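Local atomic coordinates of processed glycerol phosphate lipoteichoic acid synthase 2 (Bacillus subtilis, PDB entry 2W8D), a protein that belongs to the sulfatase family of the alkaline phosphatase clan, with an alpha/beta domain built round a mixed beta-sheet and holding a magnesium ion. Residues 23-28 with 297-302; 33-38 with 187-192; 64-69 with 301-306; 250-255 with 292-297. One frame throughout, in Å; residues are numbered along the deposited sequence.

Interaction 1 (23-28 with 297-302); sequences NVYFGK and AGVKGE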
loop_
_atom_site.group_PDB
_atom_site.type_symbol
_atom_site.label_atom_id
_atom_site.label_comp_id
_atom_site.label_asym_id
_atom_site.label_seq_id
_atom_site.Cartn_x
_atom_site.Cartn_y
_atom_site.Cartn_z
ATOM N N ASN A 23 2.525 -7.034 -22.513
ATOM C CA ASN A 23 2.312 -8.479 -22.712
ATOM C C ASN A 23 3.450 -9.377 -22.227
ATOM O O ASN A 23 3.277 -10.587 -22.116
ATOM C CB ASN A 23 1.872 -8.880 -24.132
ATOM C CG ASN A 23 1.084 -10.226 -24.144
ATOM O OD1 ASN A 23 0.440 -10.596 -23.141
ATOM N ND2 ASN A 23 1.140 -10.960 -25.277
ATOM N N VAL A 24 4.601 -8.788 -21.923
ATOM C CA VAL A 24 5.641 -9.514 -21.204
ATOM C C VAL A 24 5.111 -9.978 -19.847
ATOM O O VAL A 24 5.548 -11.010 -19.325
ATOM C CB VAL A 24 6.896 -8.648 -20.995
ATOM C CG1 VAL A 24 7.830 -9.267 -19.954
ATOM C CG2 VAL A 24 7.626 -8.450 -22.333
ATOM N N TYR A 25 4.154 -9.235 -19.296
ATOM C CA TYR A 25 3.663 -9.495 -17.936
ATOM C C TYR A 25 2.175 -9.837 -17.816
ATOM O O TYR A 25 1.773 -10.460 -16.848
ATOM C CB TYR A 25 4.027 -8.332 -16.988
ATOM C CG TYR A 25 5.513 -8.055 -16.915
ATOM C CD1 TYR A 25 6.387 -8.979 -16.345
ATOM C CD2 TYR A 25 6.044 -6.876 -17.431
ATOM C CE1 TYR A 25 7.748 -8.731 -16.285
ATOM C CE2 TYR A 25 7.406 -6.615 -17.380
ATOM C CZ TYR A 25 8.255 -7.546 -16.803
ATOM O OH TYR A 25 9.609 -7.297 -16.761
ATOM N N PHE A 26 1.367 -9.446 -18.797
ATOM C CA PHE A 26 -0.076 -9.539 -18.667
ATOM C C PHE A 26 -0.561 -10.975 -18.663
ATOM O O PHE A 26 -0.387 -11.697 -19.644
ATOM C CB PHE A 26 -0.760 -8.763 -19.787
ATOM C CG PHE A 26 -2.250 -8.868 -19.758
ATOM C CD1 PHE A 26 -2.989 -8.205 -18.768
ATOM C CD2 PHE A 26 -2.919 -9.633 -20.700
ATOM C CE1 PHE A 26 -4.386 -8.301 -18.720
ATOM C CE2 PHE A 26 -4.319 -9.748 -20.670
ATOM C CZ PHE A 26 -5.056 -9.091 -19.678
ATOM N N GLY A 27 -1.168 -11.395 -17.562
ATOM C CA GLY A 27 -1.755 -12.732 -17.497
ATOM C C GLY A 27 -0.758 -13.788 -17.060
ATOM O O GLY A 27 -1.126 -14.939 -16.874
ATOM N N LYS A 28 0.492 -13.381 -16.848
ATOM C CA LYS A 28 1.577 -14.309 -16.517
ATOM C C LYS A 28 1.468 -14.911 -15.117
ATOM O O LYS A 28 2.199 -15.841 -14.771
ATOM C CB LYS A 28 2.956 -13.634 -16.709
ATOM C CG LYS A 28 3.306 -13.284 -18.153
ATOM C CD LYS A 28 3.365 -14.528 -19.040
ATOM C CE LYS A 28 4.013 -14.228 -20.401
ATOM N NZ LYS A 28 3.987 -15.406 -21.320
ATOM N N ALA A 297 4.873 -15.572 -8.487
ATOM C CA ALA A 297 5.539 -16.853 -8.754
ATOM C C ALA A 297 5.302 -17.267 -10.190
ATOM O O ALA A 297 4.167 -17.156 -10.691
ATOM C CB ALA A 297 5.017 -17.913 -7.811
ATOM N N GLY A 298 6.351 -17.775 -10.840
ATOM C CA GLY A 298 6.282 -18.078 -12.265
ATOM C C GLY A 298 6.684 -16.901 -13.143
ATOM O O GLY A 298 6.830 -17.072 -14.363
ATOM N N VAL A 299 6.867 -15.717 -12.520
ATOM C CA VAL A 299 7.239 -14.478 -13.218
ATOM C C VAL A 299 8.556 -13.881 -12.695
ATOM O O VAL A 299 8.712 -13.627 -11.498
ATOM C CB VAL A 299 6.125 -13.387 -13.125
ATOM C CG1 VAL A 299 6.475 -12.189 -13.970
ATOM C CG2 VAL A 299 4.776 -13.937 -13.577
ATOM N N LYS A 300 9.487 -13.621 -13.601
ATOM C CA LYS A 300 10.753 -13.018 -13.237
ATOM C C LYS A 300 10.626 -11.498 -12.992
ATOM O O LYS A 300 10.445 -10.724 -13.935
ATOM C CB LYS A 300 11.795 -13.315 -14.320
ATOM C CG LYS A 300 13.210 -12.959 -13.896
ATOM C CD LYS A 300 14.217 -13.214 -15.008
ATOM C CE LYS A 300 15.552 -12.528 -14.713
ATOM N NZ LYS A 300 15.354 -11.068 -14.411
ATOM N N GLY A 301 10.718 -11.083 -11.729
ATOM C CA GLY A 301 10.603 -9.683 -11.367
ATOM C C GLY A 301 11.813 -8.842 -11.750
ATOM O O GLY A 301 12.863 -9.358 -12.076
ATOM N N GLU A 302 11.630 -7.526 -11.728
ATOM C CA GLU A 302 12.691 -6.582 -12.026
ATOM C C GLU A 302 12.686 -5.511 -10.949
ATOM O O GLU A 302 11.634 -5.230 -10.362
ATOM C CB GLU A 302 12.431 -5.918 -13.380
ATOM C CG GLU A 302 12.529 -6.832 -14.582
ATOM C CD GLU A 302 13.967 -7.272 -14.847
ATOM O OE1 GLU A 302 14.837 -6.402 -15.099
ATOM O OE2 GLU A 302 14.221 -8.496 -14.800
#

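Interaction 2 (33-38 with 187-192); sequences NVIYVS and QPFYTK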
loop_
_atom_site.group_PDB
_atom_site.type_symbol
_atom_site.label_atom_id
_atom_site.label_comp_id
_atom_site.label_asym_id
_atom_site.label_seq_id
_atom_site.Cartn_x
_atom_site.Cartn_y
_atom_site.Cartn_z
ATOM N N ASN A 33 -3.103 -17.125 -6.179
ATOM C CA ASN A 33 -3.541 -16.429 -5.016
ATOM C C ASN A 33 -2.859 -15.044 -4.958
ATOM O O ASN A 33 -1.830 -14.807 -5.616
ATOM C CB ASN A 33 -3.168 -17.236 -3.790
ATOM C CG ASN A 33 -3.740 -18.625 -3.820
ATOM O OD1 ASN A 33 -4.947 -18.798 -3.893
ATOM N ND2 ASN A 33 -2.878 -19.631 -3.758
ATOM N N VAL A 34 -3.456 -14.137 -4.185
ATOM C CA VAL A 34 -2.846 -12.873 -3.895
ATOM C C VAL A 34 -2.768 -12.803 -2.374
ATOM O O VAL A 34 -3.738 -13.128 -1.680
ATOM C CB VAL A 34 -3.712 -11.672 -4.432
ATOM C CG1 VAL A 34 -3.101 -10.288 -4.020
ATOM C CG2 VAL A 34 -3.942 -11.778 -5.944
ATOM N N ILE A 35 -1.608 -12.375 -1.868
ATOM C CA ILE A 35 -1.401 -12.133 -0.448
ATOM C C ILE A 35 -0.833 -10.699 -0.321
ATOM O O ILE A 35 0.298 -10.429 -0.723
ATOM C CB ILE A 35 -0.402 -13.176 0.149
ATOM C CG1 ILE A 35 -0.964 -14.611 0.095
ATOM C CG2 ILE A 35 -0.003 -12.803 1.572
ATOM C CD1 ILE A 35 0.064 -15.724 0.400
ATOM N N TYR A 36 -1.618 -9.769 0.208
ATOM C CA TYR A 36 -1.094 -8.443 0.442
ATOM C C TYR A 36 -0.574 -8.412 1.863
ATOM O O TYR A 36 -1.192 -9.003 2.762
ATOM C CB TYR A 36 -2.198 -7.371 0.303
ATOM C CG TYR A 36 -2.419 -6.804 -1.058
ATOM C CD1 TYR A 36 -3.278 -7.414 -1.963
ATOM C CD2 TYR A 36 -1.837 -5.592 -1.421
ATOM C CE1 TYR A 36 -3.535 -6.855 -3.224
ATOM C CE2 TYR A 36 -2.080 -5.017 -2.682
ATOM C CZ TYR A 36 -2.930 -5.670 -3.574
ATOM O OH TYR A 36 -3.162 -5.112 -4.807
ATOM N N VAL A 37 0.522 -7.697 2.073
ATOM C CA VAL A 37 1.029 -7.375 3.410
ATOM C C VAL A 37 1.276 -5.884 3.549
ATOM O O VAL A 37 2.070 -5.317 2.813
ATOM C CB VAL A 37 2.359 -8.079 3.745
ATOM C CG1 VAL A 37 2.748 -7.762 5.178
ATOM C CG2 VAL A 37 2.235 -9.610 3.497
ATOM N N SER A 38 0.579 -5.257 4.489
ATOM C CA SER A 38 0.786 -3.869 4.817
ATOM C C SER A 38 1.843 -3.777 5.901
ATOM O O SER A 38 1.616 -4.209 7.032
ATOM C CB SER A 38 -0.537 -3.262 5.308
ATOM O OG SER A 38 -0.341 -2.024 5.969
ATOM N N GLN A 187 -9.247 -22.142 -2.495
ATOM C CA GLN A 187 -8.356 -21.501 -3.452
ATOM C C GLN A 187 -9.053 -21.337 -4.802
ATOM O O GLN A 187 -9.838 -22.196 -5.185
ATOM C CB GLN A 187 -7.081 -22.349 -3.586
ATOM C CG GLN A 187 -6.059 -22.046 -2.476
ATOM C CD GLN A 187 -4.741 -22.739 -2.676
ATOM O OE1 GLN A 187 -4.110 -22.620 -3.730
ATOM N NE2 GLN A 187 -4.303 -23.464 -1.656
ATOM N N PRO A 188 -8.788 -20.233 -5.528
ATOM C CA PRO A 188 -7.832 -19.157 -5.249
ATOM C C PRO A 188 -8.334 -18.181 -4.207
ATOM O O PRO A 188 -9.533 -17.974 -4.081
ATOM C CB PRO A 188 -7.706 -18.447 -6.589
ATOM C CG PRO A 188 -9.009 -18.693 -7.284
ATOM C CD PRO A 188 -9.637 -19.930 -6.699
ATOM N N PHE A 189 -7.414 -17.568 -3.466
ATOM C CA PHE A 189 -7.807 -16.594 -2.456
ATOM C C PHE A 189 -7.074 -15.282 -2.599
ATOM O O PHE A 189 -5.941 -15.242 -3.077
ATOM C CB PHE A 189 -7.644 -17.159 -1.043
ATOM C CG PHE A 189 -6.233 -17.545 -0.699
ATOM C CD1 PHE A 189 -5.243 -16.582 -0.551
ATOM C CD2 PHE A 189 -5.893 -18.865 -0.514
ATOM C CE1 PHE A 189 -3.916 -16.961 -0.241
ATOM C CE2 PHE A 189 -4.596 -19.238 -0.195
ATOM C CZ PHE A 189 -3.617 -18.297 -0.061
ATOM N N TYR A 190 -7.722 -14.202 -2.157
ATOM C CA TYR A 190 -7.150 -12.868 -2.152
ATOM C C TYR A 190 -7.199 -12.362 -0.707
ATOM O O TYR A 190 -8.286 -12.246 -0.138
ATOM C CB TYR A 190 -8.007 -11.985 -3.055
ATOM C CG TYR A 190 -7.703 -10.485 -3.027
ATOM C CD1 TYR A 190 -8.126 -9.666 -1.969
ATOM C CD2 TYR A 190 -7.064 -9.897 -4.111
ATOM C CE1 TYR A 190 -7.865 -8.294 -1.999
ATOM C CE2 TYR A 190 -6.818 -8.570 -4.161
ATOM C CZ TYR A 190 -7.189 -7.774 -3.114
ATOM O OH TYR A 190 -6.900 -6.462 -3.258
ATOM N N THR A 191 -6.042 -12.063 -0.126
ATOM C CA THR A 191 -5.917 -11.869 1.323
ATOM C C THR A 191 -5.060 -10.679 1.683
ATOM O O THR A 191 -4.146 -10.325 0.928
ATOM C CB THR A 191 -5.293 -13.091 2.026
ATOM O OG1 THR A 191 -4.080 -13.463 1.363
ATOM C CG2 THR A 191 -6.238 -14.237 1.980
ATOM N N LYS A 192 -5.373 -10.066 2.831
ATOM C CA LYS A 192 -4.672 -8.890 3.321
ATOM C C LYS A 192 -4.187 -9.130 4.731
ATOM O O LYS A 192 -4.996 -9.457 5.610
ATOM C CB LYS A 192 -5.586 -7.652 3.336
ATOM C CG LYS A 192 -6.008 -7.105 1.961
ATOM C CD LYS A 192 -7.496 -6.615 1.981
ATOM C CE LYS A 192 -7.745 -5.622 3.090
ATOM N NZ LYS A 192 -6.763 -4.480 2.989
HETATM O O HOH W 1 -5.617 -5.067 -5.083
#

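Interaction 3 (64-69 with 301-306); sequences AHDNET and GEKVHK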
loop_
_atom_site.group_PDB
_atom_site.type_symbol
_atom_site.label_atom_id
_atom_site.label_comp_id
_atom_site.label_asym_id
_atom_site.label_seq_id
_atom_site.Cartn_x
_atom_site.Cartn_y
_atom_site.Cartn_z
ATOM N N ALA A 64 14.941 -7.016 -2.155
ATOM C CA ALA A 64 15.313 -5.855 -2.913
ATOM C C ALA A 64 16.457 -6.156 -3.858
ATOM O O ALA A 64 16.529 -5.554 -4.925
ATOM C CB ALA A 64 15.664 -4.679 -1.975
ATOM N N HIS A 65 17.329 -7.105 -3.495
ATOM C CA HIS A 65 18.505 -7.371 -4.306
ATOM C C HIS A 65 18.492 -8.662 -5.104
ATOM O O HIS A 65 19.427 -8.917 -5.867
ATOM C CB HIS A 65 19.787 -7.230 -3.473
ATOM C CG HIS A 65 20.054 -5.817 -3.079
ATOM N ND1 HIS A 65 20.450 -4.860 -3.988
ATOM C CD2 HIS A 65 19.908 -5.175 -1.895
ATOM C CE1 HIS A 65 20.577 -3.700 -3.373
ATOM N NE2 HIS A 65 20.258 -3.865 -2.101
ATOM N N ASP A 66 17.413 -9.445 -4.962
ATOM C CA ASP A 66 17.361 -10.769 -5.599
ATOM C C ASP A 66 17.094 -10.696 -7.098
ATOM O O ASP A 66 16.847 -9.641 -7.647
ATOM C CB ASP A 66 16.384 -11.739 -4.883
ATOM C CG ASP A 66 14.918 -11.365 -5.063
ATOM O OD1 ASP A 66 14.576 -10.646 -6.021
ATOM O OD2 ASP A 66 14.087 -11.805 -4.241
ATOM N N ASN A 67 17.134 -11.845 -7.749
ATOM C CA ASN A 67 16.926 -11.931 -9.179
ATOM C C ASN A 67 15.471 -12.186 -9.593
ATOM O O ASN A 67 15.193 -12.379 -10.773
ATOM C CB ASN A 67 17.854 -12.999 -9.751
ATOM C CG ASN A 67 17.750 -14.357 -9.010
ATOM O OD1 ASN A 67 16.794 -14.631 -8.271
ATOM N ND2 ASN A 67 18.747 -15.215 -9.231
ATOM N N GLU A 68 14.539 -12.164 -8.641
ATOM C CA GLU A 68 13.158 -12.611 -8.911
ATOM C C GLU A 68 12.044 -11.697 -8.421
ATOM O O GLU A 68 10.943 -11.718 -8.965
ATOM C CB GLU A 68 12.916 -14.049 -8.398
ATOM C CG GLU A 68 13.163 -14.298 -6.903
ATOM C CD GLU A 68 13.025 -15.790 -6.524
ATOM O OE1 GLU A 68 11.899 -16.344 -6.638
ATOM O OE2 GLU A 68 14.037 -16.413 -6.110
ATOM N N THR A 69 12.318 -10.896 -7.397
ATOM C CA THR A 69 11.283 -10.060 -6.801
ATOM C C THR A 69 11.302 -8.667 -7.429
ATOM O O THR A 69 12.366 -8.080 -7.605
ATOM C CB THR A 69 11.482 -9.975 -5.288
ATOM O OG1 THR A 69 11.629 -11.297 -4.764
ATOM C CG2 THR A 69 10.307 -9.288 -4.610
ATOM N N GLY A 301 10.718 -11.083 -11.729
ATOM C CA GLY A 301 10.603 -9.683 -11.367
ATOM C C GLY A 301 11.813 -8.842 -11.750
ATOM O O GLY A 301 12.863 -9.358 -12.076
ATOM N N GLU A 302 11.630 -7.526 -11.728
ATOM C CA GLU A 302 12.691 -6.582 -12.026
ATOM C C GLU A 302 12.686 -5.511 -10.949
ATOM O O GLU A 302 11.634 -5.230 -10.362
ATOM C CB GLU A 302 12.431 -5.918 -13.380
ATOM C CG GLU A 302 12.529 -6.832 -14.582
ATOM C CD GLU A 302 13.967 -7.272 -14.847
ATOM O OE1 GLU A 302 14.837 -6.402 -15.099
ATOM O OE2 GLU A 302 14.221 -8.496 -14.800
ATOM N N LYS A 303 13.848 -4.916 -10.709
ATOM C CA LYS A 303 13.978 -3.731 -9.854
ATOM C C LYS A 303 13.563 -2.532 -10.664
ATOM O O LYS A 303 14.368 -1.992 -11.409
ATOM C CB LYS A 303 15.435 -3.572 -9.383
ATOM C CG LYS A 303 16.106 -4.929 -9.044
ATOM C CD LYS A 303 15.389 -5.631 -7.869
ATOM C CE LYS A 303 15.365 -7.094 -8.034
ATOM N NZ LYS A 303 14.976 -7.766 -6.774
ATOM N N VAL A 304 12.306 -2.120 -10.561
ATOM C CA VAL A 304 11.826 -1.022 -11.435
ATOM C C VAL A 304 11.916 0.382 -10.811
ATOM O O VAL A 304 11.591 0.552 -9.643
ATOM C CB VAL A 304 10.467 -1.354 -12.189
ATOM C CG1 VAL A 304 9.918 -2.717 -11.814
ATOM C CG2 VAL A 304 9.461 -0.268 -12.084
ATOM N N HIS A 305 12.399 1.360 -11.589
ATOM C CA HIS A 305 12.674 2.727 -11.083
ATOM C C HIS A 305 11.627 3.765 -11.473
ATOM O O HIS A 305 11.763 4.955 -11.163
ATOM C CB HIS A 305 14.075 3.210 -11.497
ATOM C CG HIS A 305 15.138 2.205 -11.224
ATOM N ND1 HIS A 305 15.378 1.712 -9.959
ATOM C CD2 HIS A 305 15.983 1.550 -12.053
ATOM C CE1 HIS A 305 16.334 0.799 -10.021
ATOM N NE2 HIS A 305 16.724 0.690 -11.278
ATOM N N LYS A 306 10.606 3.316 -12.175
ATOM C CA LYS A 306 9.499 4.185 -12.514
ATOM C C LYS A 306 8.843 4.772 -11.255
ATOM O O LYS A 306 8.579 4.066 -10.297
ATOM C CB LYS A 306 8.451 3.404 -13.299
ATOM C CG LYS A 306 8.916 2.967 -14.680
ATOM C CD LYS A 306 7.724 2.446 -15.430
ATOM C CE LYS A 306 8.107 1.725 -16.715
ATOM N NZ LYS A 306 6.870 1.028 -17.197
#

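Interaction 4 (250-255 with 292-297); sequences KSIIVM and LFIHAA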
loop_
_atom_site.group_PDB
_atom_site.type_symbol
_atom_site.label_atom_id
_atom_site.label_comp_id
_atom_site.label_asym_id
_atom_site.label_seq_id
_atom_site.Cartn_x
_atom_site.Cartn_y
_atom_site.Cartn_z
ATOM N N LYS A 250 2.294 -20.691 -5.325
ATOM C CA LYS A 250 0.935 -20.567 -5.819
ATOM C C LYS A 250 0.430 -19.156 -5.694
ATOM O O LYS A 250 -0.790 -18.938 -5.775
ATOM C CB LYS A 250 0.004 -21.521 -5.065
ATOM C CG LYS A 250 0.236 -23.003 -5.385
ATOM C CD LYS A 250 -0.308 -23.897 -4.282
ATOM C CE LYS A 250 0.342 -25.278 -4.335
ATOM N NZ LYS A 250 -0.185 -26.236 -3.307
ATOM N N SER A 251 1.328 -18.195 -5.487
ATOM C CA SER A 251 0.861 -16.882 -5.072
ATOM C C SER A 251 1.589 -15.665 -5.618
ATOM O O SER A 251 2.734 -15.736 -6.081
ATOM C CB SER A 251 0.802 -16.796 -3.544
ATOM O OG SER A 251 -0.061 -17.786 -3.011
ATOM N N ILE A 252 0.886 -14.539 -5.566
ATOM C CA ILE A 252 1.497 -13.258 -5.778
ATOM C C ILE A 252 1.493 -12.601 -4.409
ATOM O O ILE A 252 0.427 -12.311 -3.834
ATOM C CB ILE A 252 0.676 -12.393 -6.744
ATOM C CG1 ILE A 252 0.536 -13.067 -8.102
ATOM C CG2 ILE A 252 1.295 -10.993 -6.910
ATOM C CD1 ILE A 252 -0.445 -12.308 -8.991
ATOM N N ILE A 253 2.689 -12.378 -3.875
ATOM C CA ILE A 253 2.819 -11.674 -2.603
ATOM C C ILE A 253 3.179 -10.248 -2.927
ATOM O O ILE A 253 4.115 -10.002 -3.684
ATOM C CB ILE A 253 3.892 -12.344 -1.728
ATOM C CG1 ILE A 253 3.495 -13.827 -1.482
ATOM C CG2 ILE A 253 4.142 -11.516 -0.446
ATOM C CD1 ILE A 253 4.558 -14.723 -0.967
ATOM N N VAL A 254 2.412 -9.316 -2.375
ATOM C CA VAL A 254 2.573 -7.893 -2.622
ATOM C C VAL A 254 2.695 -7.218 -1.268
ATOM O O VAL A 254 1.749 -7.263 -0.467
ATOM C CB VAL A 254 1.257 -7.308 -3.211
ATOM C CG1 VAL A 254 1.386 -5.802 -3.477
ATOM C CG2 VAL A 254 0.790 -8.077 -4.423
HETATM N N MSE A 255 3.812 -6.537 -1.021
HETATM C CA MSE A 255 4.039 -5.880 0.263
HETATM C C MSE A 255 4.360 -4.432 0.109
HETATM O O MSE A 255 5.182 -4.044 -0.742
HETATM C CB MSE A 255 5.146 -6.554 1.053
HETATM C CG MSE A 255 4.887 -8.038 1.196
HETATM SE SE MSE A 255 6.188 -8.822 2.384
HETATM C CE MSE A 255 7.817 -8.590 1.283
ATOM N N LEU A 292 7.734 -1.118 -2.043
ATOM C CA LEU A 292 6.719 -1.945 -2.639
ATOM C C LEU A 292 7.460 -3.142 -3.190
ATOM O O LEU A 292 8.417 -2.969 -3.930
ATOM C CB LEU A 292 5.984 -1.221 -3.764
ATOM C CG LEU A 292 5.072 -2.173 -4.567
ATOM C CD1 LEU A 292 3.873 -2.774 -3.756
ATOM C CD2 LEU A 292 4.537 -1.493 -5.830
ATOM N N PHE A 293 7.034 -4.335 -2.802
ATOM C CA PHE A 293 7.630 -5.590 -3.286
ATOM C C PHE A 293 6.501 -6.405 -3.915
ATOM O O PHE A 293 5.403 -6.436 -3.365
ATOM C CB PHE A 293 8.206 -6.422 -2.120
ATOM C CG PHE A 293 9.356 -5.785 -1.422
ATOM C CD1 PHE A 293 10.647 -6.032 -1.838
ATOM C CD2 PHE A 293 9.155 -4.935 -0.331
ATOM C CE1 PHE A 293 11.744 -5.431 -1.188
ATOM C CE2 PHE A 293 10.236 -4.363 0.320
ATOM C CZ PHE A 293 11.540 -4.617 -0.120
ATOM N N ILE A 294 6.753 -7.015 -5.073
ATOM C CA ILE A 294 5.813 -7.952 -5.665
ATOM C C ILE A 294 6.594 -9.208 -6.077
ATOM O O ILE A 294 7.462 -9.142 -6.952
ATOM C CB ILE A 294 5.110 -7.398 -6.938
ATOM C CG1 ILE A 294 4.273 -6.166 -6.652
ATOM C CG2 ILE A 294 4.233 -8.448 -7.552
ATOM C CD1 ILE A 294 3.778 -5.519 -7.911
ATOM N N HIS A 295 6.296 -10.330 -5.436
ATOM C CA HIS A 295 6.821 -11.598 -5.893
ATOM C C HIS A 295 5.658 -12.380 -6.461
ATOM O O HIS A 295 4.764 -12.798 -5.744
ATOM C CB HIS A 295 7.533 -12.367 -4.783
ATOM C CG HIS A 295 8.189 -13.627 -5.268
ATOM N ND1 HIS A 295 7.521 -14.826 -5.355
ATOM C CD2 HIS A 295 9.440 -13.860 -5.737
ATOM C CE1 HIS A 295 8.326 -15.750 -5.855
ATOM N NE2 HIS A 295 9.499 -15.187 -6.094
ATOM N N ALA A 296 5.642 -12.473 -7.783
ATOM C CA ALA A 296 4.644 -13.187 -8.525
ATOM C C ALA A 296 5.366 -14.433 -8.956
ATOM O O ALA A 296 6.378 -14.373 -9.678
ATOM C CB ALA A 296 4.213 -12.388 -9.707
ATOM N N ALA A 297 4.873 -15.572 -8.487
ATOM C CA ALA A 297 5.539 -16.853 -8.754
ATOM C C ALA A 297 5.302 -17.267 -10.190
ATOM O O ALA A 297 4.167 -17.156 -10.691
ATOM C CB ALA A 297 5.017 -17.913 -7.811
#

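Interaction 1 (23-28 with 297-302)
Y25 is the first residue of 23-28 to meet 297-302, and it does so with one edge of its ring. The preceding residue backs that ring, V24 CG1 sitting 3.5 Å above the centre of one face of Y25. At the edge, Y25 CD1 touches V299 CG1 at 4.0 Å, with the methyl in the ring plane. Further out, Y25 CE1 comes within 4.1 Å of K300 O. Y25 OH ends against the aliphatic part of E302, 3.7 Å from E302 CG, and the two side chains run roughly at right angles. The E302 carboxylate is engaged instead with its own segment, OE2 lying 2.8 Å from K300 NZ in a salt bridge. F26 and G27 then form the corner of a type II turn, closed by the 3.2 Å bond from K28 N to Y25 O; the positive phi of G27 (87°) suits the glycine of such a turn. K28 makes the second touch: its CB is 3.6 Å from V299 CG2. V299 can serve both partners because CG1 lies anti to its backbone N (chi1 -174°), leaving CG2 to face K28. No hydrogen bond crosses, and the 202 Å² buried mark a modest surface contact. The turn, between helix 6-17 and strand 33-39, is also tied by G27 to H319 of helix 313-320, while 297-302 links strand 292-296 to strand 303-304.

Interaction 2 (33-38 with 187-192)
V34 O is gripped by two groups of T191: the backbone N at 3.0 Å and OG1 at 3.1 Å. The hydroxyl donates in the carbonyl plane, on a lone pair, whereas the N-H arrives from above that plane. T191 chi1 of 51° sets OG1 between the backbone N and carbonyl carbon, turned back toward the neighbouring strand. The ladder is parallel, the strand axes 4° apart, and it continues with V34 N to F189 O and Y36 N to T191 O. Such adjacent parallel strands form the core of the alpha/beta fold of this clan. At its start N33 acts through its side chain: OD1 accepts from F189 N at 2.8 Å, on a lone pair, and ND2 donates to Q187 OE1 at 3.2 Å. The same amide lies stacked on the F189 ring, the planes 10° apart, with CB over the face at 3.9 Å from the ring centroid. On the side of V34 and Y36, Y190 CD2 packs on V34 CB at 3.8 Å, and one water joins the Y36 and Y190 hydroxyls. With both ends bonded and one face stacked, the buried N33 amide is held in a fixed rotation, and its OD1 takes the place of a backbone acceptor for F189 N where the regular ladder begins.

Interaction 3 (64-69 with 301-306)
The backbones draw together at E68 and G301, whose CA atoms are 4.6 Å apart, and G301 N donates to E68 O over 2.8 Å, a bent bond (135° at the hydrogen) from above the carbonyl plane. Having no side chain, G301 can lie this close to the E68-T69 main chain. From there K303 reaches across to the end of helix 58-65, its chain bent at chi2 and chi3. Its ammonium nitrogen enters a cluster of oxygens. K303 NZ lies 2.8 Å from D66 O and, in the plane of the T69 carbonyl, 2.8 Å from T69 O. K303 NZ also meets D66 OD1 at 3.0 Å in a salt bridge, coming from above the carboxylate plane, while A64 O adds a weak bond. D66 is the first residue past the helix, and chi1 of 70° swings its carboxylate back over the following turn. There D66 OD1 also accepts from T69 N at 2.7 Å and from E68 N, which makes an Asx turn within an Asx motif. D66 OD2 takes T69 OG1 on its syn lone pair, at 2.6 Å. One aspartate therefore both shapes the 66-69 turn and presents it to the lysine. Three donors on OD1, one of them a cation, would be expected to stabilise the ionised carboxylate, and the lysine charge probably also suits the carbonyl-rich C-terminal end of the helix.

Interaction 4 (250-255 with 292-297)
S251-M255 and L292-A296 run antiparallel, their axes 176° apart in direction and 4.6 Å at closest approach. I253 with H295 and M255 with F293 are hydrogen-bonded pairs, each closed by two reciprocal N-H to O bonds; I253 N to H295 O, for example, is 2.8 Å. V254 with I294, between them, and I252 with A296, one step beyond I253-H295, are the non-hydrogen-bonded pairs. Beyond the strand end, A297 N still reaches S251 O, at 3.2 Å. I252 and I294 lie side by side, CG2 to CG2 at 3.9 Å, while I252 CG1 turns to A296 CB at 4.1 Å. V254 sends CG1, anti to its backbone N (chi1 180°), alongside L292 CD1 at 3.9 Å. This pairing is an antiparallel step in an otherwise partly parallel sheet: 251-257 also pairs in parallel with 33-39, and 292-296 pairs antiparallel with 70-76. D258 and H259, just past the end of strand 251-257, bind the magnesium ion. On the face with I253, H295 and F293, the selenomethionine M255 bends at chi3 (-67°) and lays CE against F293 CB at 4.1 Å. Helix 219-244 packs on I253 and M255 through F239. The rings beside them have their own partners: F293 stacks with Y71, and H295 stacks with Y248 while its NE2 is hydrogen-bonded to E68.

How the interactions relate
Interactions 2 and 4 are neighbouring steps of one sheet, their centres about 9 Å apart, joined where strands 33-39 and 251-257 pair: N33 O lies 2.7 Å from I252 N. Interaction 3 lies beside the far edge of strand 292-296, where 64-69 leads into strand 70-76: E68 OE1 is 2.7 Å from H295 NE2. Interaction 1 continues along the same chain, sharing A297 with interaction 4 and G301 and E302 with interaction 3, and K300 CG packs on N67 O at 3.7 Å. The magnesium ion lies off the C-terminal ends of strands 33-39 and 251-257, about 12 Å from the side chain of K192 and about 14 Å from that of M255; its ligands E40, D258 and H259 directly follow those strands.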